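Local coordinates for CCHC-type domain-containing protein (Trypanosoma brucei brucei, PDB 7C4C), which binds zinc and other divalent metal ions and nucleotides, and probably degrades RNA from its 3' end as an RNase D-like exonuclease carrying CCHC zinc knuckles, at residues Ser9-Tyr14 against His194-Ser199; Leu122-Phe127 against Tyr201-Lys206. All blocks are in the same frame, centred on the assembly; numbering follows the deposited sequence.

Both contacts use helix 182-202, and their centres lie about 14 Å apart. Contact 1 sets the loop before strand 16-19 against the C-terminal half of this helix. Contact 2 sets the helix end and the turn after it against the end of strand 121-123 and the start of helix 124-136. They meet at Leu124, whose CD1 lies 3.3 Å from the backbone O of Ile195. His194 of contact 1 binds zinc, and its side chain is about 8 Å from a bound manganese ion. Asp41, Glu43 and Asp191 bind manganese in this protein. Gln125 of contact 2 holds the ribose of one guanosine monophosphate; another lies about 13 Å from the Leu124 side chain.

Contact 1: Ser9-Tyr14 against His194-Ser199; sequences SMILKY and HILLLS. With ZN (zinc ion), chain E.
The backbones come closest at Ile11 and Leu197, 6.2 Å between their CA atoms, where the short 3-10 segment 11-12 faces helix 182-202. Contact across the two segments is apolar. Ile11 leads with its CD1, which rests 3.7 Å from CD2 of Leu196 and 3.8 Å from CA of Leu197. These Ile11 and Leu196 side chains cross at about a right angle. In Leu196, CG is anti to the backbone N (chi1 -175°), which directs it toward the loop, and CD2 is the branch that touches. The same methyl also lies obliquely against CE2 of Tyr14. Leu12 covers the other leucine: its CG is 3.6 Å from CD1 of Leu197, and both Leu12 methyls lie close to that atom. CD2 of Leu12 also lies 4.0 Å from CD2 of His194, at the edge of the imidazole and near its plane.

His194 turns its NE2 to a zinc ion, 2.2 Å away. Glu158 and a water also bind the metal. On the helix itself, Ser199 OG donates to Leu196 O at 2.7 Å. Arg193 NH2 hydrogen-bonds to O of Tyr14, a polar tie beside the apolar patch. Apolar packing and this bond thus hold the loop before outermost strand 16-19 to helix 182-202 of the exonuclease domain, with a Leu12 methyl at the edge of the zinc ligand.

Contact 2: Leu122-Phe127 against Tyr201-Lys206; sequences LDLQVF and YLVGNK. With 5GP (guanosine-5'-monophosphate), chain P.
Leu202 and Val203 pack against Leu122, Leu124 and Phe127 within the 3'-5' exonuclease domain, which has an RNase H-like fold. The first segment passes from edge strand 121-123 of the mixed sheet into helix 124-136. The second is the end of helix 182-202 and the turn after it.

The aromatic contact is a CH-pi interaction. CB of Leu202 lies over one face of the Phe127 ring, 4.2 Å from its centroid and 21° off the ring normal. The two side chains run past each other in opposite directions. CZ of the same ring is also 3.6 Å from the backbone O of Leu202.

Aliphatic contacts lie beside it. CG2 of Val203 meets CD2 of Leu122 at 3.8 Å and lies obliquely to the Phe127 ring. CG1 is anti to the backbone N (chi1 -174°), which turns CG2 toward both partners. CD1 of Leu202 comes to 4.3 Å from CD2 of Leu124. Val212 and Val215 of helix 212-226 also pack on Phe127.

Polar bonds act within each segment and beyond it. Asp123 is the N-cap of helix 124-136, with a weak capping bond from Gln125 N to its OD1. Asn205 ND2 donates to Tyr201 O in the carbonyl plane, across the turn. The Gln125 amide is held by Arg141 NH1 at OE1 and by Ser142 O at NE2. Asp102 OD2 bonds the guanosine monophosphate, and Gln125 NE2 donates to its O2' at 2.8 Å.

Contact 1: Ser9-Tyr14 against His194-Ser199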
ATOM      1  N   SER A   9      10.072  -3.743   9.843  1.00 74.30           N
ATOM      2  CA  SER A   9      10.713  -2.713   9.018  1.00 73.20           C
ATOM      3  C   SER A   9      12.224  -2.900   8.900  1.00 70.18           C
ATOM      4  O   SER A   9      12.925  -1.995   8.432  1.00 73.11           O
ATOM      5  CB  SER A   9      10.406  -1.320   9.572  1.00 79.36           C
ATOM      6  OG  SER A   9       9.120  -0.877   9.174  1.00 80.06           O
HETATM    7  N   MSE A  10      12.750  -4.044   9.321  1.00 65.50           N
HETATM    8  CA  MSE A  10      14.143  -4.379   9.094  1.00 58.92           C
HETATM    9  C   MSE A  10      14.427  -4.689   7.624  1.00 44.44           C
HETATM   10  O   MSE A  10      15.565  -4.639   7.182  1.00 42.58           O
HETATM   11  CB  MSE A  10      14.537  -5.571   9.952  1.00 71.71           C
HETATM   12  CG  MSE A  10      16.013  -5.633  10.252  1.00 90.76           C
HETATM   13 SE   MSE A  10      16.528  -4.362  11.646  1.00108.01          SE
HETATM   14  CE  MSE A  10      16.685  -2.695  10.651  1.00116.76           C
ATOM     15  N   ILE A  11      13.366  -5.017   6.884  1.00 34.99           N
ATOM     16  CA  ILE A  11      13.484  -5.366   5.469  1.00 31.72           C
ATOM     17  C   ILE A  11      14.109  -4.222   4.676  1.00 33.00           C
ATOM     18  O   ILE A  11      14.920  -4.445   3.761  1.00 35.78           O
ATOM     19  CB  ILE A  11      12.096  -5.747   4.923  1.00 35.86           C
ATOM     20  CG1 ILE A  11      11.678  -7.122   5.461  1.00 37.32           C
ATOM     21  CG2 ILE A  11      12.060  -5.682   3.393  1.00 35.19           C
ATOM     22  CD1 ILE A  11      10.254  -7.497   5.162  1.00 33.99           C
ATOM     23  N   LEU A  12      13.756  -2.984   5.022  1.00 27.76           N
ATOM     24  CA  LEU A  12      14.284  -1.824   4.317  1.00 32.95           C
ATOM     25  C   LEU A  12      15.799  -1.727   4.403  1.00 35.43           C
ATOM     26  O   LEU A  12      16.411  -0.986   3.630  1.00 33.81           O
ATOM     27  CB  LEU A  12      13.654  -0.553   4.880  1.00 35.47           C
ATOM     28  CG  LEU A  12      12.169  -0.426   4.541  1.00 38.01           C
ATOM     29  CD1 LEU A  12      11.597   0.845   5.114  1.00 40.31           C
ATOM     30  CD2 LEU A  12      11.979  -0.461   3.036  1.00 39.65           C
ATOM     31  N   LYS A  13      16.423  -2.457   5.318  1.00 36.76           N
ATOM     32  CA  LYS A  13      17.862  -2.387   5.479  1.00 33.39           C
ATOM     33  C   LYS A  13      18.575  -3.593   4.882  1.00 31.53           C
ATOM     34  O   LYS A  13      19.762  -3.786   5.144  1.00 35.90           O
ATOM     35  CB  LYS A  13      18.213  -2.226   6.960  1.00 35.80           C
ATOM     36  CG  LYS A  13      17.570  -1.000   7.600  1.00 44.17           C
ATOM     37  CD  LYS A  13      18.458  -0.413   8.695  1.00 51.49           C
ATOM     38  CE  LYS A  13      17.704   0.599   9.562  1.00 57.49           C
ATOM     39  NZ  LYS A  13      18.497   1.031  10.768  1.00 60.99           N
ATOM     40  N   TYR A  14      17.891  -4.399   4.085  1.00 30.04           N
ATOM     41  CA  TYR A  14      18.542  -5.535   3.436  1.00 27.61           C
ATOM     42  C   TYR A  14      19.533  -5.028   2.397  1.00 29.28           C
ATOM     43  O   TYR A  14      19.135  -4.277   1.493  1.00 32.83           O
ATOM     44  CB  TYR A  14      17.522  -6.451   2.758  1.00 25.85           C
ATOM     45  CG  TYR A  14      16.652  -7.286   3.672  1.00 25.69           C
ATOM     46  CD1 TYR A  14      16.759  -7.211   5.056  1.00 26.29           C
ATOM     47  CD2 TYR A  14      15.725  -8.174   3.130  1.00 26.49           C
ATOM     48  CE1 TYR A  14      15.953  -7.997   5.870  1.00 27.11           C
ATOM     49  CE2 TYR A  14      14.930  -8.954   3.928  1.00 23.37           C
ATOM     50  CZ  TYR A  14      15.039  -8.862   5.290  1.00 26.40           C
ATOM     51  OH  TYR A  14      14.226  -9.663   6.052  1.00 29.63           O
ATOM     52  N   HIS A 194      10.115  -3.064  -0.905  1.00 24.04           N
ATOM     53  CA  HIS A 194       8.787  -2.554  -0.586  1.00 25.32           C
ATOM     54  C   HIS A 194       7.750  -3.656  -0.689  1.00 21.68           C
ATOM     55  O   HIS A 194       6.798  -3.689   0.095  1.00 22.22           O
ATOM     56  CB  HIS A 194       8.405  -1.405  -1.514  1.00 28.55           C
ATOM     57  CG  HIS A 194       9.319  -0.226  -1.438  1.00 33.06           C
ATOM     58  ND1 HIS A 194       9.586   0.574  -2.531  1.00 36.80           N
ATOM     59  CD2 HIS A 194      10.004   0.311  -0.400  1.00 30.18           C
ATOM     60  CE1 HIS A 194      10.405   1.546  -2.171  1.00 37.75           C
ATOM     61  NE2 HIS A 194      10.674   1.408  -0.884  1.00 34.80           N
ATOM     62  N   ILE A 195       7.919  -4.560  -1.655  1.00 18.58           N
ATOM     63  CA  ILE A 195       6.926  -5.610  -1.881  1.00 22.28           C
ATOM     64  C   ILE A 195       6.890  -6.568  -0.705  1.00 22.39           C
ATOM     65  O   ILE A 195       5.819  -6.885  -0.177  1.00 27.71           O
ATOM     66  CB  ILE A 195       7.214  -6.352  -3.201  1.00 22.88           C
ATOM     67  CG1 ILE A 195       6.996  -5.406  -4.395  1.00 17.55           C
ATOM     68  CG2 ILE A 195       6.370  -7.651  -3.303  1.00 15.86           C
ATOM     69  CD1 ILE A 195       7.422  -6.017  -5.735  1.00 19.47           C
ATOM     70  N   LEU A 196       8.057  -7.043  -0.268  1.00 20.18           N
ATOM     71  CA  LEU A 196       8.083  -7.972   0.860  1.00 20.36           C
ATOM     72  C   LEU A 196       7.609  -7.293   2.140  1.00 23.38           C
ATOM     73  O   LEU A 196       6.838  -7.880   2.916  1.00 20.66           O
ATOM     74  CB  LEU A 196       9.492  -8.544   1.036  1.00 19.35           C
ATOM     75  CG  LEU A 196       9.647  -9.626   2.106  1.00 23.80           C
ATOM     76  CD1 LEU A 196       9.001 -10.927   1.625  1.00 17.35           C
ATOM     77  CD2 LEU A 196      11.119  -9.849   2.426  1.00 21.97           C
ATOM     78  N   LEU A 197       8.057  -6.059   2.382  1.00 25.45           N
ATOM     79  CA  LEU A 197       7.574  -5.336   3.554  1.00 26.00           C
ATOM     80  C   LEU A 197       6.062  -5.243   3.518  1.00 22.34           C
ATOM     81  O   LEU A 197       5.390  -5.444   4.536  1.00 26.29           O
ATOM     82  CB  LEU A 197       8.209  -3.942   3.616  1.00 27.88           C
ATOM     83  CG  LEU A 197       7.841  -2.931   4.704  1.00 30.17           C
ATOM     84  CD1 LEU A 197       8.936  -1.887   4.828  1.00 35.77           C
ATOM     85  CD2 LEU A 197       6.580  -2.222   4.361  1.00 32.89           C
ATOM     86  N   LEU A 198       5.507  -4.964   2.343  1.00 22.55           N
ATOM     87  CA  LEU A 198       4.063  -4.803   2.235  1.00 21.70           C
ATOM     88  C   LEU A 198       3.340  -6.110   2.537  1.00 23.37           C
ATOM     89  O   LEU A 198       2.293  -6.101   3.198  1.00 29.44           O
ATOM     90  CB  LEU A 198       3.707  -4.281   0.849  1.00 28.54           C
ATOM     91  CG  LEU A 198       2.244  -3.927   0.651  1.00 39.14           C
ATOM     92  CD1 LEU A 198       1.857  -2.761   1.575  1.00 39.84           C
ATOM     93  CD2 LEU A 198       1.993  -3.591  -0.815  1.00 38.97           C
ATOM     94  N   SER A 199       3.894  -7.250   2.094  1.00 17.09           N
ATOM     95  CA  SER A 199       3.222  -8.525   2.344  1.00 20.43           C
ATOM     96  C   SER A 199       3.076  -8.827   3.826  1.00 24.34           C
ATOM     97  O   SER A 199       2.164  -9.575   4.201  1.00 24.73           O
ATOM     98  CB  SER A 199       3.957  -9.676   1.669  1.00 19.83           C
ATOM     99  OG  SER A 199       5.182  -9.929   2.315  1.00 29.08           O
TER
HETATM  100 ZN    ZN E 404      12.745   2.090  -0.310  1.00 44.96          ZN
HETATM  101  O   HOH W   1      14.234   0.458   0.487  1.00 18.82           O

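Contact 2: Leu122-Phe127 against Tyr201-Lys206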
ATOM      1  N   LEU A 122       1.107 -13.980  -6.210  1.00 21.56           N
ATOM      2  CA  LEU A 122       0.151 -13.137  -5.485  1.00 19.77           C
ATOM      3  C   LEU A 122       0.493 -11.684  -5.786  1.00 25.57           C
ATOM      4  O   LEU A 122       1.614 -11.245  -5.497  1.00 26.86           O
ATOM      5  CB  LEU A 122       0.205 -13.398  -3.981  1.00 14.30           C
ATOM      6  CG  LEU A 122      -0.598 -12.410  -3.146  1.00 29.21           C
ATOM      7  CD1 LEU A 122      -2.060 -12.713  -3.347  1.00 23.08           C
ATOM      8  CD2 LEU A 122      -0.250 -12.495  -1.662  1.00 26.07           C
ATOM      9  N   ASP A 123      -0.452 -10.932  -6.375  1.00 23.44           N
ATOM     10  CA  ASP A 123      -0.188  -9.546  -6.770  1.00 18.28           C
ATOM     11  C   ASP A 123      -0.719  -8.625  -5.669  1.00 18.87           C
ATOM     12  O   ASP A 123      -1.930  -8.582  -5.414  1.00 22.70           O
ATOM     13  CB  ASP A 123      -0.812  -9.248  -8.136  1.00 18.42           C
ATOM     14  CG  ASP A 123      -0.517  -7.820  -8.635  1.00 26.81           C
ATOM     15  OD1 ASP A 123       0.213  -7.069  -7.947  1.00 29.70           O
ATOM     16  OD2 ASP A 123      -0.948  -7.480  -9.765  1.00 32.23           O
ATOM     17  N   LEU A 124       0.176  -7.879  -5.008  1.00 20.03           N
ATOM     18  CA  LEU A 124      -0.280  -7.095  -3.852  1.00 20.52           C
ATOM     19  C   LEU A 124      -0.994  -5.815  -4.245  1.00 22.87           C
ATOM     20  O   LEU A 124      -1.844  -5.339  -3.486  1.00 23.88           O
ATOM     21  CB  LEU A 124       0.863  -6.753  -2.894  1.00 17.71           C
ATOM     22  CG  LEU A 124       1.634  -7.968  -2.372  1.00 18.08           C
ATOM     23  CD1 LEU A 124       2.943  -7.519  -1.719  1.00 17.30           C
ATOM     24  CD2 LEU A 124       0.787  -8.734  -1.410  1.00 15.54           C
ATOM     25  N   GLN A 125      -0.656  -5.222  -5.389  1.00 23.80           N
ATOM     26  CA  GLN A 125      -1.494  -4.143  -5.900  1.00 22.28           C
ATOM     27  C   GLN A 125      -2.916  -4.636  -6.086  1.00 24.75           C
ATOM     28  O   GLN A 125      -3.876  -3.950  -5.716  1.00 28.26           O
ATOM     29  CB  GLN A 125      -0.948  -3.605  -7.223  1.00 18.99           C
ATOM     30  CG  GLN A 125      -1.650  -2.346  -7.712  1.00 16.65           C
ATOM     31  CD  GLN A 125      -1.261  -1.926  -9.133  1.00 19.71           C
ATOM     32  OE1 GLN A 125      -1.479  -2.673 -10.081  1.00 13.77           O
ATOM     33  NE2 GLN A 125      -0.713  -0.715  -9.284  1.00 13.93           N
ATOM     34  N   VAL A 126      -3.067  -5.834  -6.650  1.00 22.87           N
ATOM     35  CA  VAL A 126      -4.394  -6.419  -6.808  1.00 25.58           C
ATOM     36  C   VAL A 126      -4.991  -6.706  -5.438  1.00 26.78           C
ATOM     37  O   VAL A 126      -6.195  -6.530  -5.220  1.00 25.49           O
ATOM     38  CB  VAL A 126      -4.313  -7.687  -7.689  1.00 21.85           C
ATOM     39  CG1 VAL A 126      -5.502  -8.606  -7.465  1.00 15.66           C
ATOM     40  CG2 VAL A 126      -4.210  -7.299  -9.153  1.00 13.83           C
ATOM     41  N   PHE A 127      -4.150  -7.107  -4.478  1.00 20.51           N
ATOM     42  CA  PHE A 127      -4.645  -7.317  -3.125  1.00 21.18           C
ATOM     43  C   PHE A 127      -5.236  -6.032  -2.561  1.00 23.59           C
ATOM     44  O   PHE A 127      -6.354  -6.025  -2.028  1.00 23.50           O
ATOM     45  CB  PHE A 127      -3.523  -7.831  -2.233  1.00 22.35           C
ATOM     46  CG  PHE A 127      -3.996  -8.601  -1.043  1.00 22.22           C
ATOM     47  CD1 PHE A 127      -5.225  -8.348  -0.465  1.00 23.03           C
ATOM     48  CD2 PHE A 127      -3.206  -9.603  -0.511  1.00 26.13           C
ATOM     49  CE1 PHE A 127      -5.656  -9.078   0.631  1.00 27.26           C
ATOM     50  CE2 PHE A 127      -3.630 -10.335   0.586  1.00 27.18           C
ATOM     51  CZ  PHE A 127      -4.855 -10.075   1.156  1.00 28.56           C
ATOM     52  N   TYR A 201       2.042  -6.767   5.996  1.00 31.99           N
ATOM     53  CA  TYR A 201       0.805  -6.116   6.404  1.00 32.95           C
ATOM     54  C   TYR A 201      -0.442  -6.784   5.831  1.00 31.81           C
ATOM     55  O   TYR A 201      -1.477  -6.809   6.502  1.00 32.86           O
ATOM     56  CB  TYR A 201       0.818  -4.643   5.989  1.00 28.96           C
ATOM     57  CG  TYR A 201       1.815  -3.775   6.738  1.00 30.93           C
ATOM     58  CD1 TYR A 201       3.123  -3.620   6.280  1.00 33.28           C
ATOM     59  CD2 TYR A 201       1.443  -3.098   7.892  1.00 30.91           C
ATOM     60  CE1 TYR A 201       4.039  -2.822   6.960  1.00 31.92           C
ATOM     61  CE2 TYR A 201       2.348  -2.296   8.579  1.00 35.13           C
ATOM     62  CZ  TYR A 201       3.641  -2.162   8.111  1.00 36.93           C
ATOM     63  OH  TYR A 201       4.529  -1.365   8.801  1.00 37.51           O
ATOM     64  N   LEU A 202      -0.375  -7.338   4.620  1.00 28.47           N
ATOM     65  CA  LEU A 202      -1.566  -7.829   3.929  1.00 29.67           C
ATOM     66  C   LEU A 202      -1.797  -9.325   4.098  1.00 34.22           C
ATOM     67  O   LEU A 202      -2.951  -9.759   4.192  1.00 39.12           O
ATOM     68  CB  LEU A 202      -1.488  -7.498   2.434  1.00 25.73           C
ATOM     69  CG  LEU A 202      -1.412  -5.997   2.186  1.00 25.41           C
ATOM     70  CD1 LEU A 202      -1.337  -5.646   0.707  1.00 24.40           C
ATOM     71  CD2 LEU A 202      -2.607  -5.354   2.840  1.00 29.57           C
ATOM     72  N   VAL A 203      -0.732 -10.119   4.149  1.00 29.11           N
ATOM     73  CA  VAL A 203      -0.819 -11.575   4.194  1.00 30.18           C
ATOM     74  C   VAL A 203      -0.716 -12.034   5.642  1.00 32.73           C
ATOM     75  O   VAL A 203       0.233 -11.669   6.348  1.00 36.86           O
ATOM     76  CB  VAL A 203       0.285 -12.217   3.339  1.00 29.31           C
ATOM     77  CG1 VAL A 203       0.100 -13.722   3.257  1.00 29.51           C
ATOM     78  CG2 VAL A 203       0.283 -11.611   1.957  1.00 31.18           C
ATOM     79  N   GLY A 204      -1.682 -12.836   6.080  1.00 29.23           N
ATOM     80  CA  GLY A 204      -1.698 -13.324   7.450  1.00 33.13           C
ATOM     81  C   GLY A 204      -2.043 -12.268   8.481  1.00 40.66           C
ATOM     82  O   GLY A 204      -1.403 -12.211   9.539  1.00 45.67           O
ATOM     83  N   ASN A 205      -3.033 -11.422   8.196  1.00 39.60           N
ATOM     84  CA  ASN A 205      -3.471 -10.362   9.103  1.00 40.79           C
ATOM     85  C   ASN A 205      -4.990 -10.437   9.223  1.00 47.47           C
ATOM     86  O   ASN A 205      -5.710 -10.191   8.248  1.00 47.84           O
ATOM     87  CB  ASN A 205      -3.011  -8.992   8.597  1.00 39.48           C
ATOM     88  CG  ASN A 205      -3.525  -7.831   9.444  1.00 41.23           C
ATOM     89  OD1 ASN A 205      -4.203  -8.024  10.451  1.00 48.81           O
ATOM     90  ND2 ASN A 205      -3.189  -6.615   9.036  1.00 36.05           N
ATOM     91  N   LYS A 206      -5.476 -10.755  10.425  1.00 53.66           N
ATOM     92  CA  LYS A 206      -6.907 -10.938  10.639  1.00 55.28           C
ATOM     93  C   LYS A 206      -7.706  -9.651  10.488  1.00 51.27           C
ATOM     94  O   LYS A 206      -8.933  -9.717  10.401  1.00 54.45           O
ATOM     95  CB  LYS A 206      -7.157 -11.550  12.018  1.00 61.09           C
ATOM     96  CG  LYS A 206      -6.180 -11.116  13.109  1.00 65.10           C
ATOM     97  CD  LYS A 206      -6.191 -12.127  14.256  1.00 70.04           C
ATOM     98  CE  LYS A 206      -5.280 -11.723  15.410  1.00 72.16           C
ATOM     99  NZ  LYS A 206      -5.198 -12.785  16.466  1.00 72.03           N
TER
HETATM  100  P   5GP P 415      -1.584   5.761 -11.220  1.00111.92           P
HETATM  101  O1P 5GP P 415      -2.862   6.223 -10.554  1.00111.59           O
HETATM  102  O2P 5GP P 415      -1.670   5.705 -12.726  1.00112.70           O
HETATM  103  O3P 5GP P 415      -0.320   6.410 -10.703  1.00114.46           O
HETATM  104  O5' 5GP P 415      -1.430   4.236 -10.773  1.00107.73           O
HETATM  105  C5' 5GP P 415      -0.152   3.613 -10.717  1.00 99.55           C
HETATM  106  C4' 5GP P 415      -0.216   2.158 -11.120  1.00 91.16           C
HETATM  107  O4' 5GP P 415      -1.247   1.975 -12.134  1.00 88.99           O
HETATM  108  C3' 5GP P 415       1.054   1.576 -11.742  1.00 86.74           C
HETATM  109  O3' 5GP P 415       1.990   1.099 -10.787  1.00 85.29           O
HETATM  110  C2' 5GP P 415       0.520   0.489 -12.664  1.00 84.94           C
HETATM  111  O2' 5GP P 415       0.208  -0.686 -11.927  1.00 80.59           O
HETATM  112  C1' 5GP P 415      -0.779   1.125 -13.159  1.00 88.70           C
HETATM  113  N9  5GP P 415      -0.570   1.953 -14.371  1.00 93.06           N
HETATM  114  C8  5GP P 415      -1.101   3.177 -14.566  1.00 94.33           C
HETATM  115  N7  5GP P 415      -0.712   3.661 -15.769  1.00 93.82           N
HETATM  116  C5  5GP P 415       0.074   2.723 -16.339  1.00 92.79           C
HETATM  117  C6  5GP P 415       0.744   2.664 -17.552  1.00 91.20           C
HETATM  118  O6  5GP P 415       0.667   3.629 -18.344  1.00 92.24           O
HETATM  119  N1  5GP P 415       1.466   1.575 -17.859  1.00 90.97           N
HETATM  120  C2  5GP P 415       1.554   0.536 -17.010  1.00 91.82           C
HETATM  121  N2  5GP P 415       2.289  -0.562 -17.330  1.00 90.97           N
HETATM  122  N3  5GP P 415       0.908   0.571 -15.823  1.00 92.28           N
HETATM  123  C4  5GP P 415       0.160   1.649 -15.464  1.00 93.22           C